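Local coordinates for protein dehydrogenase (Chromobacterium violaceum, PDB 3Q2I) that probably oxidises the sugar ring of UDP-GlcNAcA with NAD as cofactor, a step in making 2,3-diacetamido-2,3-dideoxy-D-mannuronic acid, at residues 142-147 against 253-258; 146-151 against 201-206. All coordinates share one frame; numbering follows the deposited sequence.

Contact 1 of 2, residues 142-147 against 253-258; sequences QLLKRA and GSITIL
Leu-144 reaches from its helix toward strand 253-258 and divides its two methyl groups between two isoleucines of that strand. Its CD1 meets the CG2 branch of Ile-255 at 3.8 Å, while CD2 meets the far end of Ile-257, with CD1 of that isoleucine 4.0 Å away. The forked end of the leucine therefore spans two consecutive inward-facing positions of the strand, touching each through a different methyl. Its CG lies beside the backbone N and anti to the carbonyl carbon (chi1 -89°), and the extended second torsion (chi2 175°) carries the fork out toward the sheet.

The two isoleucines answer it in different ways. Ile-255 offers its short CG2 branch, and its side chain and that of Leu-144 run past one another in opposing directions. Ile-257 uses its long branch instead: CG1 is anti to the carbonyl carbon (chi1 -55°) and the straight run beyond it brings CD1 against CD2 of the leucine, the two side chains meeting at a slant. On the strand itself, the CD1 methyls of Ile-255 and Ile-257 are 4.0 Å apart, so these two side chains also touch each other. All three residues are buried, and no hydrogen bond crosses between the segments; the contact is purely apolar. The backbones stay well separated, 9.4 Å between the CA atoms of Leu-144 and Ile-257.

This is helix-on-sheet packing in the C-terminal alpha/beta domain. Leu-202 and Ile-203 of helix 193-203 enter the same apolar layer, and Val-264 of strand 262-267 also touches Leu-144. Thr-256 points away from the helix and, with Leu-258, packs on Phe-164 of a second subunit, while strand 253-258 runs between strands 156-164 and 262-267.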
loop_
_atom_site.group_PDB
_atom_site.type_symbol
_atom_site.label_atom_id
_atom_site.label_comp_id
_atom_site.label_asym_id
_atom_site.label_seq_id
_atom_site.Cartn_x
_atom_site.Cartn_y
_atom_site.Cartn_z
ATOM N N GLN A 142 41.436 0.341 9.626
ATOM C CA GLN A 142 41.740 0.074 11.031
ATOM C C GLN A 142 41.749 1.273 11.956
ATOM O O GLN A 142 41.175 1.215 13.044
ATOM C CB GLN A 142 43.043 -0.727 11.126
ATOM C CG GLN A 142 42.833 -2.196 10.781
ATOM C CD GLN A 142 41.876 -2.931 11.717
ATOM O OE1 GLN A 142 42.060 -2.894 12.923
ATOM N NE2 GLN A 142 40.846 -3.596 11.170
ATOM N N LEU A 143 42.341 2.387 11.542
ATOM C CA LEU A 143 42.249 3.573 12.378
ATOM C C LEU A 143 40.816 4.056 12.585
ATOM O O LEU A 143 40.452 4.459 13.681
ATOM C CB LEU A 143 43.055 4.743 11.786
ATOM C CG LEU A 143 44.548 4.740 12.135
ATOM C CD1 LEU A 143 45.321 5.742 11.239
ATOM C CD2 LEU A 143 44.632 5.149 13.579
ATOM N N LEU A 144 40.050 4.124 11.493
ATOM C CA LEU A 144 38.628 4.426 11.571
ATOM C C LEU A 144 37.959 3.476 12.555
ATOM O O LEU A 144 37.212 3.917 13.430
ATOM C CB LEU A 144 37.961 4.225 10.196
ATOM C CG LEU A 144 37.942 5.419 9.248
ATOM C CD1 LEU A 144 37.362 5.024 7.899
ATOM C CD2 LEU A 144 37.220 6.611 9.866
ATOM N N LYS A 145 38.184 2.176 12.396
ATOM C CA LYS A 145 37.537 1.245 13.315
ATOM C C LYS A 145 37.915 1.522 14.780
ATOM O O LYS A 145 37.074 1.505 15.693
ATOM C CB LYS A 145 37.834 -0.203 12.931
ATOM C CG LYS A 145 37.167 -1.225 13.858
ATOM C CD LYS A 145 35.627 -1.287 13.730
ATOM C CE LYS A 145 35.032 -2.462 14.530
ATOM N NZ LYS A 145 33.535 -2.540 14.506
ATOM N N ARG A 146 39.204 1.762 15.000
ATOM C CA ARG A 146 39.660 2.117 16.336
ATOM C C ARG A 146 38.994 3.381 16.873
ATOM O O ARG A 146 38.555 3.436 18.033
ATOM C CB ARG A 146 41.193 2.174 16.350
ATOM C CG ARG A 146 41.806 0.792 16.369
ATOM C CD ARG A 146 43.319 0.790 16.088
ATOM N NE ARG A 146 44.068 1.647 17.010
ATOM C CZ ARG A 146 45.224 2.237 16.714
ATOM N NH1 ARG A 146 45.785 2.072 15.525
ATOM N NH2 ARG A 146 45.826 3.011 17.610
ATOM N N ALA A 147 38.878 4.406 16.028
ATOM C CA ALA A 147 38.210 5.619 16.469
ATOM C C ALA A 147 36.776 5.325 16.883
ATOM O O ALA A 147 36.306 5.853 17.875
ATOM C CB ALA A 147 38.290 6.720 15.403
ATOM N N GLY A 253 37.176 6.412 -3.927
ATOM C CA GLY A 253 36.649 5.407 -2.994
ATOM C C GLY A 253 36.775 6.107 -1.671
ATOM O O GLY A 253 37.882 6.246 -1.127
ATOM N N SER A 254 35.665 6.621 -1.123
ATOM C CA SER A 254 35.769 7.473 0.065
ATOM C C SER A 254 34.681 7.210 1.078
ATOM O O SER A 254 33.614 6.691 0.740
ATOM C CB SER A 254 35.735 8.975 -0.223
ATOM O OG SER A 254 34.444 9.349 -0.701
ATOM N N ILE A 255 34.961 7.612 2.302
ATOM C CA ILE A 255 33.948 7.662 3.340
ATOM C C ILE A 255 34.136 8.899 4.163
ATOM O O ILE A 255 35.263 9.180 4.646
ATOM C CB ILE A 255 33.935 6.370 4.198
ATOM C CG1 ILE A 255 32.799 6.420 5.231
ATOM C CG2 ILE A 255 35.307 6.064 4.928
ATOM C CD1 ILE A 255 32.516 5.075 5.991
ATOM N N THR A 256 33.014 9.546 4.476
ATOM C CA THR A 256 33.028 10.712 5.342
ATOM C C THR A 256 32.141 10.392 6.521
ATOM O O THR A 256 31.052 9.841 6.328
ATOM C CB THR A 256 32.439 11.928 4.607
ATOM O OG1 THR A 256 33.272 12.197 3.476
ATOM C CG2 THR A 256 32.403 13.120 5.536
ATOM N N ILE A 257 32.615 10.615 7.748
ATOM C CA ILE A 257 31.834 10.353 8.952
ATOM C C ILE A 257 31.810 11.571 9.828
ATOM O O ILE A 257 32.882 12.106 10.142
ATOM C CB ILE A 257 32.402 9.187 9.805
ATOM C CG1 ILE A 257 32.515 7.934 8.909
ATOM C CG2 ILE A 257 31.503 8.992 11.024
ATOM C CD1 ILE A 257 33.271 6.753 9.577
ATOM N N LEU A 258 30.618 12.057 10.155
ATOM C CA LEU A 258 30.383 13.243 10.968
ATOM C C LEU A 258 29.604 12.897 12.199
ATOM O O LEU A 258 28.503 12.362 12.096
ATOM C CB LEU A 258 29.593 14.272 10.156
ATOM C CG LEU A 258 30.169 14.667 8.791
ATOM C CD1 LEU A 258 29.321 15.739 8.150
ATOM C CD2 LEU A 258 31.669 15.154 8.961
#

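Contact 2 of 2, residues 146-151 against 201-206; sequences RAMQEK and WLIGPV
Segments 146-151 and 201-206 both contain the C-terminal end of a helix, and they come closest at Met-148 and Leu-202, whose CA atoms are 6.8 Å apart. The first helix closes in a Schellman motif at Lys-151, which takes a positive phi of 60°; within it, Lys-151 N bonds back to Met-148 O at 2.9 Å. The second helix widens into a pi-type turn over 201-203 and is left at Gly-204, again with positive phi. The backbone turns there so that a beta carbon would press on the carbonyl oxygen of Ile-203, which glycine avoids.

Met-148 carries the contact from the first helix. Its CG rests 3.3 Å from Leu-202 O, a close approach of a methylene to a carbonyl oxygen in the last turn, and SD follows at 3.9 Å from the same oxygen. Much of what Leu-202 contributes is thus backbone.

Both helices belong to the C-terminal alpha/beta domain of the oxidoreductase family, where each leads through a short turn into a strand of the large mixed sheet, 156-164 after the first and 206-214 after the second.

A bend at the second torsion of Met-148 (chi2 -46°) turns the thioether along the neighbouring helix end, and the extended torsion beyond it places CE 4.1 Å from CD1 of Ile-203, the two side chains meeting at a slant. Although the CB of Ile-203 points away from the first helix, its CG1-CD1 branch bends back to make this touch. Leu-202, meanwhile, lays its CD2 3.7 Å above one face of the Trp-201 ring, toward the rim. Ile-257 of strand 252-259 touches both Met-148 and Ile-203, while Phe-153 packs on Met-148 and Trp-232 on Ile-203.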
loop_
_atom_site.group_PDB
_atom_site.type_symbol
_atom_site.label_atom_id
_atom_site.label_comp_id
_atom_site.label_asym_id
_atom_site.label_seq_id
_atom_site.Cartn_x
_atom_site.Cartn_y
_atom_site.Cartn_z
ATOM N N ARG A 146 39.204 1.762 15.000
ATOM C CA ARG A 146 39.660 2.117 16.336
ATOM C C ARG A 146 38.994 3.381 16.873
ATOM O O ARG A 146 38.555 3.436 18.033
ATOM C CB ARG A 146 41.193 2.174 16.350
ATOM C CG ARG A 146 41.806 0.792 16.369
ATOM C CD ARG A 146 43.319 0.790 16.088
ATOM N NE ARG A 146 44.068 1.647 17.010
ATOM C CZ ARG A 146 45.224 2.237 16.714
ATOM N NH1 ARG A 146 45.785 2.072 15.525
ATOM N NH2 ARG A 146 45.826 3.011 17.610
ATOM N N ALA A 147 38.878 4.406 16.028
ATOM C CA ALA A 147 38.210 5.619 16.469
ATOM C C ALA A 147 36.776 5.325 16.883
ATOM O O ALA A 147 36.306 5.853 17.875
ATOM C CB ALA A 147 38.290 6.720 15.403
ATOM N N MET A 148 36.097 4.473 16.119
ATOM C CA MET A 148 34.727 4.069 16.418
ATOM C C MET A 148 34.675 3.329 17.750
ATOM O O MET A 148 33.882 3.684 18.614
ATOM C CB MET A 148 34.169 3.143 15.338
ATOM C CG MET A 148 33.568 3.866 14.163
ATOM S SD MET A 148 32.472 5.211 14.673
ATOM C CE MET A 148 32.542 6.155 13.184
ATOM N N GLN A 149 35.503 2.295 17.905
ATOM C CA GLN A 149 35.544 1.537 19.177
ATOM C C GLN A 149 35.800 2.414 20.407
ATOM O O GLN A 149 35.272 2.151 21.488
ATOM C CB GLN A 149 36.592 0.417 19.110
ATOM C CG GLN A 149 36.180 -0.735 18.195
ATOM C CD GLN A 149 37.346 -1.613 17.753
ATOM O OE1 GLN A 149 38.514 -1.270 17.939
ATOM N NE2 GLN A 149 37.029 -2.769 17.200
ATOM N N GLU A 150 36.616 3.449 20.262
ATOM C CA GLU A 150 36.868 4.368 21.366
ATOM C C GLU A 150 35.765 5.407 21.579
ATOM O O GLU A 150 35.855 6.205 22.499
ATOM C CB GLU A 150 38.208 5.076 21.160
ATOM C CG GLU A 150 39.344 4.133 20.869
ATOM C CD GLU A 150 40.197 3.961 22.100
ATOM O OE1 GLU A 150 41.317 4.524 22.115
ATOM O OE2 GLU A 150 39.698 3.331 23.064
ATOM N N LYS A 151 34.746 5.416 20.723
ATOM C CA LYS A 151 33.695 6.443 20.750
ATOM C C LYS A 151 34.199 7.869 20.531
ATOM O O LYS A 151 33.673 8.818 21.103
ATOM C CB LYS A 151 32.871 6.338 22.037
ATOM C CG LYS A 151 32.717 4.902 22.482
ATOM C CD LYS A 151 31.684 4.729 23.585
ATOM C CE LYS A 151 31.000 3.371 23.450
ATOM N NZ LYS A 151 29.512 3.502 23.595
ATOM N N TRP A 201 29.820 -2.492 9.675
ATOM C CA TRP A 201 31.060 -2.809 10.437
ATOM C C TRP A 201 31.566 -1.543 11.113
ATOM O O TRP A 201 31.923 -1.597 12.295
ATOM C CB TRP A 201 32.113 -3.316 9.464
ATOM C CG TRP A 201 33.436 -3.554 10.136
ATOM C CD1 TRP A 201 33.676 -4.385 11.195
ATOM C CD2 TRP A 201 34.711 -3.025 9.720
ATOM N NE1 TRP A 201 35.025 -4.334 11.513
ATOM C CE2 TRP A 201 35.675 -3.516 10.626
ATOM C CE3 TRP A 201 35.125 -2.173 8.699
ATOM C CZ2 TRP A 201 37.037 -3.180 10.530
ATOM C CZ3 TRP A 201 36.470 -1.851 8.595
ATOM C CH2 TRP A 201 37.406 -2.356 9.508
ATOM N N LEU A 202 31.564 -0.400 10.421
ATOM C CA LEU A 202 32.066 0.814 11.084
ATOM C C LEU A 202 30.948 1.522 11.794
ATOM O O LEU A 202 31.151 1.977 12.909
ATOM C CB LEU A 202 32.723 1.818 10.153
ATOM C CG LEU A 202 34.002 1.335 9.466
ATOM C CD1 LEU A 202 34.494 2.425 8.532
ATOM C CD2 LEU A 202 35.045 1.094 10.594
ATOM N N ILE A 203 29.795 1.717 11.141
ATOM C CA ILE A 203 28.836 2.637 11.730
ATOM C C ILE A 203 27.831 1.998 12.682
ATOM O O ILE A 203 27.389 2.628 13.635
ATOM C CB ILE A 203 28.095 3.523 10.651
ATOM C CG1 ILE A 203 29.068 3.982 9.572
ATOM C CG2 ILE A 203 27.109 4.555 11.234
ATOM C CD1 ILE A 203 30.142 4.976 10.026
ATOM N N GLY A 204 27.502 0.732 12.449
ATOM C CA GLY A 204 26.626 0.027 13.384
ATOM C C GLY A 204 25.336 -0.476 12.716
ATOM O O GLY A 204 25.198 -0.443 11.490
ATOM N N PRO A 205 24.402 -0.975 13.528
ATOM C CA PRO A 205 23.219 -1.617 12.963
ATOM C C PRO A 205 22.384 -0.643 12.146
ATOM O O PRO A 205 22.043 0.436 12.627
ATOM C CB PRO A 205 22.433 -2.033 14.206
ATOM C CG PRO A 205 23.530 -2.204 15.294
ATOM C CD PRO A 205 24.496 -1.117 14.996
ATOM N N VAL A 206 21.994 -1.086 10.944
ATOM C CA VAL A 206 21.161 -0.310 10.028
ATOM C C VAL A 206 19.696 -0.636 10.318
ATOM O O VAL A 206 19.313 -1.794 10.581
ATOM C CB VAL A 206 21.539 -0.621 8.564
ATOM C CG1 VAL A 206 20.454 -0.047 7.597
ATOM C CG2 VAL A 206 22.975 -0.106 8.261
#

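How the contacts relate
The centres of the two contacts lie about 9 Å apart, and both use helix 139-149: contact 1 takes its middle, contact 2 its C-terminal end, and the segments overlap at Arg-146 and Ala-147. Along the chain this helix comes first, then helix 193-203, then strand 252-259. Contact 1 sets helix 139-149 on the mixed sheet, and contact 2 sets it beside helix 193-203. The two contacts also touch: CD1 of Ile-257 meets CD1 of Ile-203 at 3.6 Å. A probable hydrogen bond from Lys-145 NZ to Trp-201 O also joins the helices. Both helices pack on the mixed sheet of the C-terminal domain, with the side chains of Ile-255 and Leu-202 about 12 and 13 Å from the bound UDP-sugar.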